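Local coordinates for putative lipoprotein (Campylobacter jejuni subsp. jejuni, PDB 2G5G), which binds a cofacial pair of hemes as a dimer and probably takes part in bacterial heme uptake or transport, at residues 58-63 with 246-251. Sequence-based numbering, arbitrary orientation.
Sequences ISQVMI and VNLSYG
Leu248 has CG anti to its own carbonyl carbon (chi1 -54°), and CD1 extends past CG (chi2 175°) to meet Gln60. Gln60 sets its CG the same way, and its extended chain carries the amide to the leucine. The contact is helix-on-sheet packing in an alpha/beta fold. Helix 54-73 lies over one face of the mixed sheet, here against the end of strand 243-248. The short axes are 10.4 Å apart and run roughly antiparallel, at 149°.

Leu248 is the hub, and its two methyls divide the work. Leu248 CD1 lies 3.8 Å from Gln60 CG. Leu248 CD2 faces two residues one helical turn apart, 4.1 Å from Ser59 CB and 4.3 Å from Ile63 CD1. No hydrogen bond joins the two segments, so van der Waals packing carries the contact.

Ser59 and Gln60 are buried, and Ser59 OG and Gln60 NE2 find hydrogen-bond partners outside the two segments. Ser59 OG bonds to Tyr264 OH and to Lys55 O, the latter one turn back in its own helix. Gln60 NE2 bonds to Glu49 OE1, which ties its amide to the end of neighbouring strand 44-49. Leu47 of that strand touches Gln60, Ile63 and Leu248, extending the apolar layer between helix and sheet.

No residue of the heme pocket belongs to this interface; it joins helix 54-73 to strand 243-248. At the amide end of Gln60, NE2 also touches the leucine methyl, 3.7 Å from Leu248 CD1.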
ATOM      1  N   ILE A  58     -19.850  16.470  15.490  1.00 30.07           N
ATOM      2  CA  ILE A  58     -21.019  17.142  16.056  1.00 30.51           C
ATOM      3  C   ILE A  58     -21.862  17.884  14.992  1.00 29.79           C
ATOM      4  O   ILE A  58     -23.097  17.797  14.975  1.00 29.53           O
ATOM      5  CB  ILE A  58     -20.631  18.111  17.221  1.00 30.77           C
ATOM      6  CG1 ILE A  58     -19.926  17.333  18.341  1.00 31.53           C
ATOM      7  CG2 ILE A  58     -21.879  18.782  17.752  1.00 30.88           C
ATOM      8  CD1 ILE A  58     -19.065  18.200  19.290  1.00 32.12           C
ATOM      9  N   SER A  59     -21.177  18.641  14.133  1.00 29.06           N
ATOM     10  CA  SER A  59     -21.798  19.380  13.027  1.00 28.53           C
ATOM     11  C   SER A  59     -22.637  18.505  12.058  1.00 27.38           C
ATOM     12  O   SER A  59     -23.709  18.900  11.602  1.00 26.38           O
ATOM     13  CB  SER A  59     -20.677  20.113  12.270  1.00 28.12           C
ATOM     14  OG  SER A  59     -20.173  21.171  13.084  1.00 29.14           O
ATOM     15  N   GLN A  60     -22.131  17.319  11.772  1.00 27.00           N
ATOM     16  CA  GLN A  60     -22.820  16.365  10.900  1.00 26.35           C
ATOM     17  C   GLN A  60     -24.174  15.962  11.487  1.00 26.20           C
ATOM     18  O   GLN A  60     -25.168  15.933  10.786  1.00 23.84           O
ATOM     19  CB  GLN A  60     -21.942  15.163  10.643  1.00 25.84           C
ATOM     20  CG  GLN A  60     -20.666  15.501   9.945  1.00 25.20           C
ATOM     21  CD  GLN A  60     -19.543  14.503  10.183  1.00 24.18           C
ATOM     22  OE1 GLN A  60     -19.762  13.373  10.622  1.00 24.99           O
ATOM     23  NE2 GLN A  60     -18.310  14.924   9.870  1.00 24.76           N
ATOM     24  N   VAL A  61     -24.208  15.693  12.789  1.00 27.37           N
ATOM     25  CA  VAL A  61     -25.449  15.344  13.484  1.00 26.99           C
ATOM     26  C   VAL A  61     -26.461  16.481  13.444  1.00 27.30           C
ATOM     27  O   VAL A  61     -27.639  16.250  13.170  1.00 27.11           O
ATOM     28  CB  VAL A  61     -25.161  14.829  14.950  1.00 27.26           C
ATOM     29  CG1 VAL A  61     -26.451  14.706  15.778  1.00 26.68           C
ATOM     30  CG2 VAL A  61     -24.395  13.533  14.918  1.00 26.73           C
HETATM   31  N   MSE A  62     -26.000  17.711  13.662  1.00 27.26           N
HETATM   32  CA  MSE A  62     -26.870  18.875  13.640  1.00 29.83           C
HETATM   33  C   MSE A  62     -27.501  19.083  12.275  1.00 27.15           C
HETATM   34  O   MSE A  62     -28.712  19.336  12.163  1.00 26.11           O
HETATM   35  CB  MSE A  62     -26.086  20.133  14.033  1.00 28.90           C
HETATM   36  CG  MSE A  62     -25.631  20.123  15.494  1.00 32.80           C
HETATM   37 SE   MSE A  62     -24.475  21.686  15.856  0.70 41.20          SE
HETATM   38  CE  MSE A  62     -25.601  23.070  15.090  0.80 31.33           C
ATOM     39  N   ILE A  63     -26.675  19.000  11.235  1.00 25.92           N
ATOM     40  CA  ILE A  63     -27.166  19.219   9.863  1.00 23.25           C
ATOM     41  C   ILE A  63     -28.112  18.047   9.505  1.00 23.26           C
ATOM     42  O   ILE A  63     -29.224  18.271   9.048  1.00 22.18           O
ATOM     43  CB  ILE A  63     -26.006  19.269   8.854  1.00 23.87           C
ATOM     44  CG1 ILE A  63     -25.087  20.460   9.146  1.00 21.20           C
ATOM     45  CG2 ILE A  63     -26.570  19.319   7.383  1.00 21.64           C
ATOM     46  CD1 ILE A  63     -23.703  20.355   8.437  1.00 22.37           C
ATOM     47  N   VAL A 246     -21.221  21.371   1.137  1.00 16.93           N
ATOM     48  CA  VAL A 246     -21.001  22.007   2.432  1.00 18.30           C
ATOM     49  C   VAL A 246     -19.727  21.460   3.018  1.00 19.59           C
ATOM     50  O   VAL A 246     -19.601  20.241   3.239  1.00 20.27           O
ATOM     51  CB  VAL A 246     -22.138  21.733   3.429  1.00 17.74           C
ATOM     52  CG1 VAL A 246     -21.826  22.429   4.817  1.00 19.29           C
ATOM     53  CG2 VAL A 246     -23.475  22.247   2.894  1.00 18.50           C
ATOM     54  N   ASN A 247     -18.765  22.331   3.291  1.00 20.30           N
ATOM     55  CA  ASN A 247     -17.489  21.824   3.805  1.00 21.82           C
ATOM     56  C   ASN A 247     -17.361  22.246   5.253  1.00 21.63           C
ATOM     57  O   ASN A 247     -17.694  23.384   5.605  1.00 21.41           O
ATOM     58  CB  ASN A 247     -16.267  22.312   3.014  1.00 20.79           C
ATOM     59  CG  ASN A 247     -14.981  21.536   3.407  1.00 24.41           C
ATOM     60  OD1 ASN A 247     -13.886  22.093   3.527  1.00 26.93           O
ATOM     61  ND2 ASN A 247     -15.138  20.256   3.638  1.00 22.56           N
ATOM     62  N   LEU A 248     -16.906  21.318   6.081  1.00 22.26           N
ATOM     63  CA  LEU A 248     -16.614  21.589   7.497  1.00 22.90           C
ATOM     64  C   LEU A 248     -15.133  21.987   7.556  1.00 24.46           C
ATOM     65  O   LEU A 248     -14.257  21.169   7.278  1.00 24.47           O
ATOM     66  CB  LEU A 248     -16.917  20.331   8.340  1.00 23.28           C
ATOM     67  CG  LEU A 248     -18.346  19.781   8.132  1.00 20.82           C
ATOM     68  CD1 LEU A 248     -18.527  18.449   8.903  1.00 25.22           C
ATOM     69  CD2 LEU A 248     -19.421  20.827   8.486  1.00 21.03           C
ATOM     70  N   SER A 249     -14.851  23.252   7.840  1.00 26.78           N
ATOM     71  CA  SER A 249     -13.466  23.731   7.648  1.00 28.72           C
ATOM     72  C   SER A 249     -12.477  23.177   8.660  1.00 30.24           C
ATOM     73  O   SER A 249     -12.831  22.814   9.783  1.00 29.67           O
ATOM     74  CB  SER A 249     -13.364  25.259   7.602  1.00 28.34           C
ATOM     75  OG  SER A 249     -13.786  25.857   8.812  1.00 29.33           O
ATOM     76  N   TYR A 250     -11.241  23.083   8.206  1.00 32.56           N
ATOM     77  CA  TYR A 250     -10.084  22.866   9.066  1.00 35.09           C
ATOM     78  C   TYR A 250      -8.886  23.524   8.371  1.00 34.92           C
ATOM     79  O   TYR A 250      -8.662  23.308   7.189  1.00 36.22           O
ATOM     80  CB  TYR A 250      -9.813  21.374   9.295  1.00 36.54           C
ATOM     81  CG  TYR A 250      -8.644  21.155  10.237  1.00 39.64           C
ATOM     82  CD1 TYR A 250      -8.837  21.077  11.617  1.00 41.99           C
ATOM     83  CD2 TYR A 250      -7.339  21.064   9.739  1.00 41.70           C
ATOM     84  CE1 TYR A 250      -7.747  20.900  12.485  1.00 43.12           C
ATOM     85  CE2 TYR A 250      -6.248  20.895  10.593  1.00 43.88           C
ATOM     86  CZ  TYR A 250      -6.463  20.811  11.953  1.00 42.70           C
ATOM     87  OH  TYR A 250      -5.380  20.646  12.786  1.00 44.23           O
ATOM     88  N   GLY A 251      -8.113  24.315   9.100  1.00 35.61           N
ATOM     89  CA  GLY A 251      -6.992  25.034   8.470  1.00 34.77           C
ATOM     90  C   GLY A 251      -7.484  26.042   7.441  1.00 33.77           C
ATOM     91  O   GLY A 251      -8.483  26.717   7.663  1.00 33.73           O
TER